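Iron-regulated outer membrane protein (Neisseria meningitidis, PDB 4B7O) transports iron across the outer membrane as a TonB-dependent transporter, probably acting as a siderophore receptor. Local coordinates at residues S195-S200 / D222-E227; Y218-E223 / A245-S250. All coordinates share one frame; numbering follows the deposited sequence.

Contact 1 of 2, residues S195-S200 / D222-E227; sequences SNEGVS and DEKEYE
Asn196 and Glu227 meet through the side-chain amide of one and the backbone of the other. The amide spans the backbone N-H and C=O of Glu227. Asn196 OD1 takes the N-H of Glu227 at 2.7 Å, on a lone pair and almost straight (175°). Asn196 ND2 gives a hydrogen to Glu227 O, also at 2.7 Å and close to the amide plane. An acceptor bond and a donor bond to one residue fix which way round the amide sits. With CG anti to the backbone N (chi1 -174°), the amide reaches across to the 222-227 segment. The Glu227 side chain stands roughly at right angles to it, and its CG lies 3.3 Å from Asn196 OD1. ND2 also bonds Arg735 O, so this buried nitrogen has a partner in each of two neighbouring segments.

Glu197 and Lys224 run across each other at a slant. Contact is through the aliphatic part of the lysine: CG of Lys224 lies 3.3 Å from OE2 of Glu197. The lysine bends at chi2 (-13°), and its NZ instead makes a salt bridge with Asp222 OD2 at 3.0 Å, meeting it from above the carboxylate plane. The peptide bond before Glu197 is cis.

Beyond Glu197 the backbones pair as antiparallel strands. Gly198 faces Glu223 in a non-hydrogen-bonded pair, with CA atoms 4.1 Å apart. Val199 and Asp222 form the next, hydrogen-bonded pair; Asp222 N reaches Val199 O at 2.9 Å. Their side chains share one face, while Glu223 points to the other.

The contact closes the open end of the barrel hairpin formed by strands 198-209 and 212-223. Strand 185-194 lies beyond the first of these, and residues 735-737 border the turn at Ser195 and Asn196.

Contact 2 of 2, residues Y218-E223 / A245-S250; sequences YNRNDE and ALDKRS
The guanidinium of Arg220 has the Asp247 carboxylate at its edge and CB of Asp222 over one face, offset toward the rim. The carboxylate is turned 79° from the guanidinium plane. NE of Arg220 reaches OD1 of Asp247 at 2.8 Å, on the syn lone pair, in a salt bridge. Asp247 has CG anti to its own N (chi1 -172°), which brings the carboxylate over toward the facing strand. The Asp247 carboxylate also lies at the edge of the Arg249 guanidinium, but the position of OD2 is doubtful. The two arginines run side by side with their planes 84° apart, and their NE atoms are 3.7 Å from each other. The Asp247 carboxylate lies beside both arginines and probably offsets part of their repulsion. Arg220 NH1 has a further partner in Tyr201 OH.

These side chains and Tyr218 occupy one face of neighbouring antiparallel strands of the transmembrane beta-barrel found in TonB-dependent receptors. The axes of 218-223 and 246-250 come within 4.7 Å. Asn219 with Ser250, Asn221 with Lys248, and Glu223 with Leu246 are hydrogen-bonded pairs. Arg220 with Arg249 and Asp222 with Asp247 are the non-hydrogen-bonded pairs between them. Asn221 N donates to Lys248 O at 2.8 Å, and Glu223 N to Leu246 O at the same length.

The opposite face carries Asn219, Asn221, Glu223, Leu246, Lys248 and Ser250. There the extended Lys248 chain slants across Glu223. Its NZ meets OE1 of Glu223 at 2.8 Å, from above the carboxylate plane, in a second salt bridge. Asn101, in the plug region, bonds both ends of this pair, through ND2 to OE1 and through OD1 to NZ. CB of Asn219 lies 3.7 Å from OG of Ser250, and that hydroxyl is hydrogen-bonded to Asp140 OD2.

Overall arrangement
Contacts 1 and 2 have their centres about 10 Å apart and share Asp222 and Glu223. Both use strand 212-223, the middle one of three neighbouring barrel strands. Contact 1 pairs its end with strand 198-209, which precedes it in the chain, and contact 2 pairs it with strand 246-259, which follows. The first pairing spans a tight hairpin. The second joins strands separated by a long connection, of which 224-227 is the beginning and Ala245 the end. The two contacts thus continue the antiparallel barrel wall across three strands. Barrel topology is consistent with this being the extracellular rim, beside the plug.

Contact 1 of 2, residues S195-S200 / D222-E227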
loop_
_atom_site.group_PDB
_atom_site.type_symbol
_atom_site.label_atom_id
_atom_site.label_comp_id
_atom_site.label_asym_id
_atom_site.label_seq_id
_atom_site.Cartn_x
_atom_site.Cartn_y
_atom_site.Cartn_z
ATOM N N SER A 195 -17.742 -9.514 16.309
ATOM C CA SER A 195 -18.524 -9.072 17.454
ATOM C C SER A 195 -18.506 -7.566 17.464
ATOM O O SER A 195 -19.457 -6.952 17.883
ATOM C CB SER A 195 -17.941 -9.625 18.757
ATOM O OG SER A 195 -16.908 -8.799 19.277
ATOM N N ASN A 196 -17.421 -7.002 16.949
ATOM C CA ASN A 196 -17.163 -5.594 17.000
ATOM C C ASN A 196 -16.672 -5.111 15.644
ATOM O O ASN A 196 -15.478 -4.878 15.488
ATOM C CB ASN A 196 -16.052 -5.339 18.061
ATOM C CG ASN A 196 -15.797 -3.869 18.295
ATOM O OD1 ASN A 196 -16.657 -3.028 17.981
ATOM N ND2 ASN A 196 -14.620 -3.541 18.855
ATOM N N GLU A 197 -17.517 -5.032 14.629
ATOM C CA GLU A 197 -18.831 -5.585 14.575
ATOM C C GLU A 197 -19.068 -5.725 13.083
ATOM O O GLU A 197 -18.956 -4.757 12.332
ATOM C CB GLU A 197 -19.900 -4.641 15.204
ATOM C CG GLU A 197 -21.317 -5.286 15.231
ATOM C CD GLU A 197 -22.449 -4.352 15.686
ATOM O OE1 GLU A 197 -22.250 -3.560 16.634
ATOM O OE2 GLU A 197 -23.563 -4.408 15.106
ATOM N N GLY A 198 -19.398 -6.911 12.626
ATOM C CA GLY A 198 -19.653 -7.068 11.194
ATOM C C GLY A 198 -20.023 -8.477 10.826
ATOM O O GLY A 198 -19.898 -9.380 11.645
ATOM N N VAL A 199 -20.466 -8.670 9.588
ATOM C CA VAL A 199 -20.660 -9.996 9.062
ATOM C C VAL A 199 -20.147 -10.017 7.640
ATOM O O VAL A 199 -20.321 -9.061 6.899
ATOM C CB VAL A 199 -22.147 -10.417 9.077
ATOM C CG1 VAL A 199 -22.861 -9.866 10.320
ATOM C CG2 VAL A 199 -22.845 -9.945 7.827
ATOM N N SER A 200 -19.508 -11.101 7.236
ATOM C CA SER A 200 -19.000 -11.121 5.862
ATOM C C SER A 200 -19.308 -12.444 5.221
ATOM O O SER A 200 -19.604 -13.409 5.914
ATOM C CB SER A 200 -17.502 -10.818 5.817
ATOM O OG SER A 200 -16.789 -11.832 6.494
ATOM N N ASP A 222 -19.769 -6.550 5.526
ATOM C CA ASP A 222 -20.582 -5.437 5.943
ATOM C C ASP A 222 -20.259 -5.014 7.353
ATOM O O ASP A 222 -20.550 -5.714 8.303
ATOM C CB ASP A 222 -22.051 -5.795 5.812
ATOM C CG ASP A 222 -22.948 -4.616 6.108
ATOM O OD1 ASP A 222 -22.426 -3.474 6.152
ATOM O OD2 ASP A 222 -24.167 -4.839 6.315
ATOM N N GLU A 223 -19.599 -3.898 7.545
ATOM C CA GLU A 223 -19.193 -3.673 8.939
ATOM C C GLU A 223 -19.891 -2.488 9.564
ATOM O O GLU A 223 -19.945 -1.442 8.968
ATOM C CB GLU A 223 -17.681 -3.503 9.060
ATOM C CG GLU A 223 -16.834 -4.702 8.644
ATOM C CD GLU A 223 -15.352 -4.347 8.579
ATOM O OE1 GLU A 223 -15.042 -3.268 7.993
ATOM O OE2 GLU A 223 -14.506 -5.117 9.125
ATOM N N LYS A 224 -20.406 -2.669 10.768
ATOM C CA LYS A 224 -20.937 -1.574 11.570
ATOM C C LYS A 224 -19.825 -0.775 12.227
ATOM O O LYS A 224 -18.664 -1.108 12.113
ATOM C CB LYS A 224 -21.842 -2.099 12.704
ATOM C CG LYS A 224 -23.163 -2.728 12.271
ATOM C CD LYS A 224 -23.482 -2.441 10.817
ATOM C CE LYS A 224 -24.443 -3.521 10.305
ATOM N NZ LYS A 224 -24.691 -3.391 8.834
ATOM N N GLU A 225 -20.214 0.242 12.995
ATOM C CA GLU A 225 -19.282 1.141 13.598
ATOM C C GLU A 225 -18.657 0.383 14.728
ATOM O O GLU A 225 -19.334 -0.359 15.432
ATOM C CB GLU A 225 -19.983 2.383 14.077
ATOM C CG GLU A 225 -20.373 3.382 12.999
ATOM C CD GLU A 225 -21.078 4.599 13.620
ATOM O OE1 GLU A 225 -21.583 4.460 14.774
ATOM O OE2 GLU A 225 -21.105 5.699 12.990
ATOM N N TYR A 226 -17.345 0.482 14.845
ATOM C CA TYR A 226 -16.644 -0.411 15.741
ATOM C C TYR A 226 -16.483 0.331 17.046
ATOM O O TYR A 226 -16.469 1.568 17.098
ATOM C CB TYR A 226 -15.280 -0.854 15.115
ATOM C CG TYR A 226 -14.251 0.290 14.974
ATOM C CD1 TYR A 226 -13.469 0.664 16.066
ATOM C CD2 TYR A 226 -14.092 1.001 13.774
ATOM C CE1 TYR A 226 -12.534 1.680 15.987
ATOM C CE2 TYR A 226 -13.164 2.058 13.682
ATOM C CZ TYR A 226 -12.390 2.392 14.812
ATOM O OH TYR A 226 -11.482 3.428 14.828
ATOM N N GLU A 227 -16.351 -0.395 18.122
ATOM C CA GLU A 227 -15.995 0.323 19.321
ATOM C C GLU A 227 -14.574 0.074 19.798
ATOM O O GLU A 227 -14.054 -1.030 19.727
ATOM C CB GLU A 227 -17.014 0.131 20.433
ATOM C CG GLU A 227 -17.533 -1.264 20.619
ATOM C CD GLU A 227 -18.414 -1.336 21.858
ATOM O OE1 GLU A 227 -17.869 -1.390 22.992
ATOM O OE2 GLU A 227 -19.651 -1.309 21.705
#

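Contact 2 of 2, residues Y218-E223 / A245-S250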
loop_
_atom_site.group_PDB
_atom_site.type_symbol
_atom_site.label_atom_id
_atom_site.label_comp_id
_atom_site.label_asym_id
_atom_site.label_seq_id
_atom_site.Cartn_x
_atom_site.Cartn_y
_atom_site.Cartn_z
ATOM N N TYR A 218 -16.742 -13.393 -5.649
ATOM C CA TYR A 218 -17.495 -12.326 -5.064
ATOM C C TYR A 218 -17.304 -12.325 -3.540
ATOM O O TYR A 218 -17.342 -13.386 -2.912
ATOM C CB TYR A 218 -18.984 -12.536 -5.385
ATOM C CG TYR A 218 -19.835 -11.494 -4.710
ATOM C CD1 TYR A 218 -19.835 -10.157 -5.164
ATOM C CD2 TYR A 218 -20.606 -11.813 -3.600
ATOM C CE1 TYR A 218 -20.591 -9.180 -4.534
ATOM C CE2 TYR A 218 -21.382 -10.837 -2.971
ATOM C CZ TYR A 218 -21.366 -9.524 -3.448
ATOM O OH TYR A 218 -22.125 -8.569 -2.816
ATOM N N ASN A 219 -17.185 -11.156 -2.935
ATOM C CA ASN A 219 -17.019 -11.094 -1.492
ATOM C C ASN A 219 -17.653 -9.849 -0.909
ATOM O O ASN A 219 -17.501 -8.732 -1.425
ATOM C CB ASN A 219 -15.535 -11.152 -1.096
ATOM C CG ASN A 219 -15.321 -11.855 0.240
ATOM O OD1 ASN A 219 -15.292 -11.218 1.337
ATOM N ND2 ASN A 219 -15.196 -13.193 0.173
ATOM N N ARG A 220 -18.366 -10.010 0.184
ATOM C CA ARG A 220 -18.884 -8.833 0.787
ATOM C C ARG A 220 -18.588 -8.815 2.248
ATOM O O ARG A 220 -18.577 -9.830 2.887
ATOM C CB ARG A 220 -20.353 -8.668 0.497
ATOM C CG ARG A 220 -21.071 -7.852 1.549
ATOM C CD ARG A 220 -22.512 -7.671 1.158
ATOM N NE ARG A 220 -23.135 -6.482 1.742
ATOM C CZ ARG A 220 -24.294 -6.515 2.414
ATOM N NH1 ARG A 220 -24.916 -7.684 2.601
ATOM N NH2 ARG A 220 -24.830 -5.396 2.909
ATOM N N ASN A 221 -18.270 -7.647 2.772
ATOM C CA ASN A 221 -18.030 -7.531 4.177
ATOM C C ASN A 221 -18.745 -6.311 4.719
ATOM O O ASN A 221 -18.402 -5.169 4.384
ATOM C CB ASN A 221 -16.542 -7.486 4.495
ATOM C CG ASN A 221 -16.272 -7.216 5.976
ATOM O OD1 ASN A 221 -17.084 -7.535 6.878
ATOM N ND2 ASN A 221 -15.128 -6.611 6.242
ATOM N N ASP A 222 -19.769 -6.550 5.526
ATOM C CA ASP A 222 -20.582 -5.437 5.943
ATOM C C ASP A 222 -20.259 -5.014 7.353
ATOM O O ASP A 222 -20.550 -5.714 8.303
ATOM C CB ASP A 222 -22.051 -5.795 5.812
ATOM C CG ASP A 222 -22.948 -4.616 6.108
ATOM O OD1 ASP A 222 -22.426 -3.474 6.152
ATOM O OD2 ASP A 222 -24.167 -4.839 6.315
ATOM N N GLU A 223 -19.599 -3.898 7.545
ATOM C CA GLU A 223 -19.193 -3.673 8.939
ATOM C C GLU A 223 -19.891 -2.488 9.564
ATOM O O GLU A 223 -19.945 -1.442 8.968
ATOM C CB GLU A 223 -17.681 -3.503 9.060
ATOM C CG GLU A 223 -16.834 -4.702 8.644
ATOM C CD GLU A 223 -15.352 -4.347 8.579
ATOM O OE1 GLU A 223 -15.042 -3.268 7.993
ATOM O OE2 GLU A 223 -14.506 -5.117 9.125
ATOM N N ALA A 245 -18.473 2.765 9.691
ATOM C CA ALA A 245 -19.159 1.617 9.042
ATOM C C ALA A 245 -18.882 1.605 7.564
ATOM O O ALA A 245 -18.929 2.647 6.907
ATOM C CB ALA A 245 -20.694 1.684 9.268
ATOM N N LEU A 246 -18.584 0.442 7.012
ATOM C CA LEU A 246 -18.439 0.347 5.572
ATOM C C LEU A 246 -18.999 -0.919 5.061
ATOM O O LEU A 246 -18.743 -1.989 5.625
ATOM C CB LEU A 246 -16.974 0.408 5.175
ATOM C CG LEU A 246 -16.389 1.837 5.123
ATOM C CD1 LEU A 246 -14.899 1.751 4.788
ATOM C CD2 LEU A 246 -17.112 2.769 4.142
ATOM N N ASP A 247 -19.768 -0.809 3.991
ATOM C CA ASP A 247 -20.166 -1.972 3.276
ATOM C C ASP A 247 -19.218 -2.186 2.100
ATOM O O ASP A 247 -19.352 -1.530 1.074
ATOM C CB ASP A 247 -21.592 -1.876 2.759
ATOM C CG ASP A 247 -22.057 -3.197 2.172
ATOM O OD1 ASP A 247 -21.612 -4.265 2.618
ATOM O OD2 ASP A 247 -22.850 -3.219 1.263
ATOM N N LYS A 248 -18.290 -3.122 2.248
ATOM C CA LYS A 248 -17.229 -3.401 1.258
ATOM C C LYS A 248 -17.623 -4.532 0.348
ATOM O O LYS A 248 -18.007 -5.609 0.800
ATOM C CB LYS A 248 -15.974 -3.818 1.992
ATOM C CG LYS A 248 -15.450 -2.708 2.896
ATOM C CD LYS A 248 -14.452 -3.310 3.857
ATOM C CE LYS A 248 -13.744 -2.248 4.639
ATOM N NZ LYS A 248 -13.183 -2.849 5.874
ATOM N N ARG A 249 -17.544 -4.301 -0.941
ATOM C CA ARG A 249 -17.792 -5.362 -1.898
ATOM C C ARG A 249 -16.637 -5.501 -2.860
ATOM O O ARG A 249 -16.090 -4.510 -3.339
ATOM C CB ARG A 249 -19.046 -5.066 -2.677
ATOM C CG ARG A 249 -20.225 -5.217 -1.758
ATOM C CD ARG A 249 -21.466 -4.591 -2.319
ATOM N NE ARG A 249 -22.399 -4.343 -1.230
ATOM C CZ ARG A 249 -23.609 -3.871 -1.459
ATOM N NH1 ARG A 249 -23.985 -3.645 -2.718
ATOM N NH2 ARG A 249 -24.428 -3.633 -0.458
ATOM N N SER A 250 -16.256 -6.725 -3.141
ATOM C CA SER A 250 -15.263 -6.927 -4.142
ATOM C C SER A 250 -15.641 -8.112 -4.972
ATOM O O SER A 250 -16.256 -9.045 -4.466
ATOM C CB SER A 250 -13.896 -7.109 -3.502
ATOM O OG SER A 250 -13.891 -8.224 -2.639
#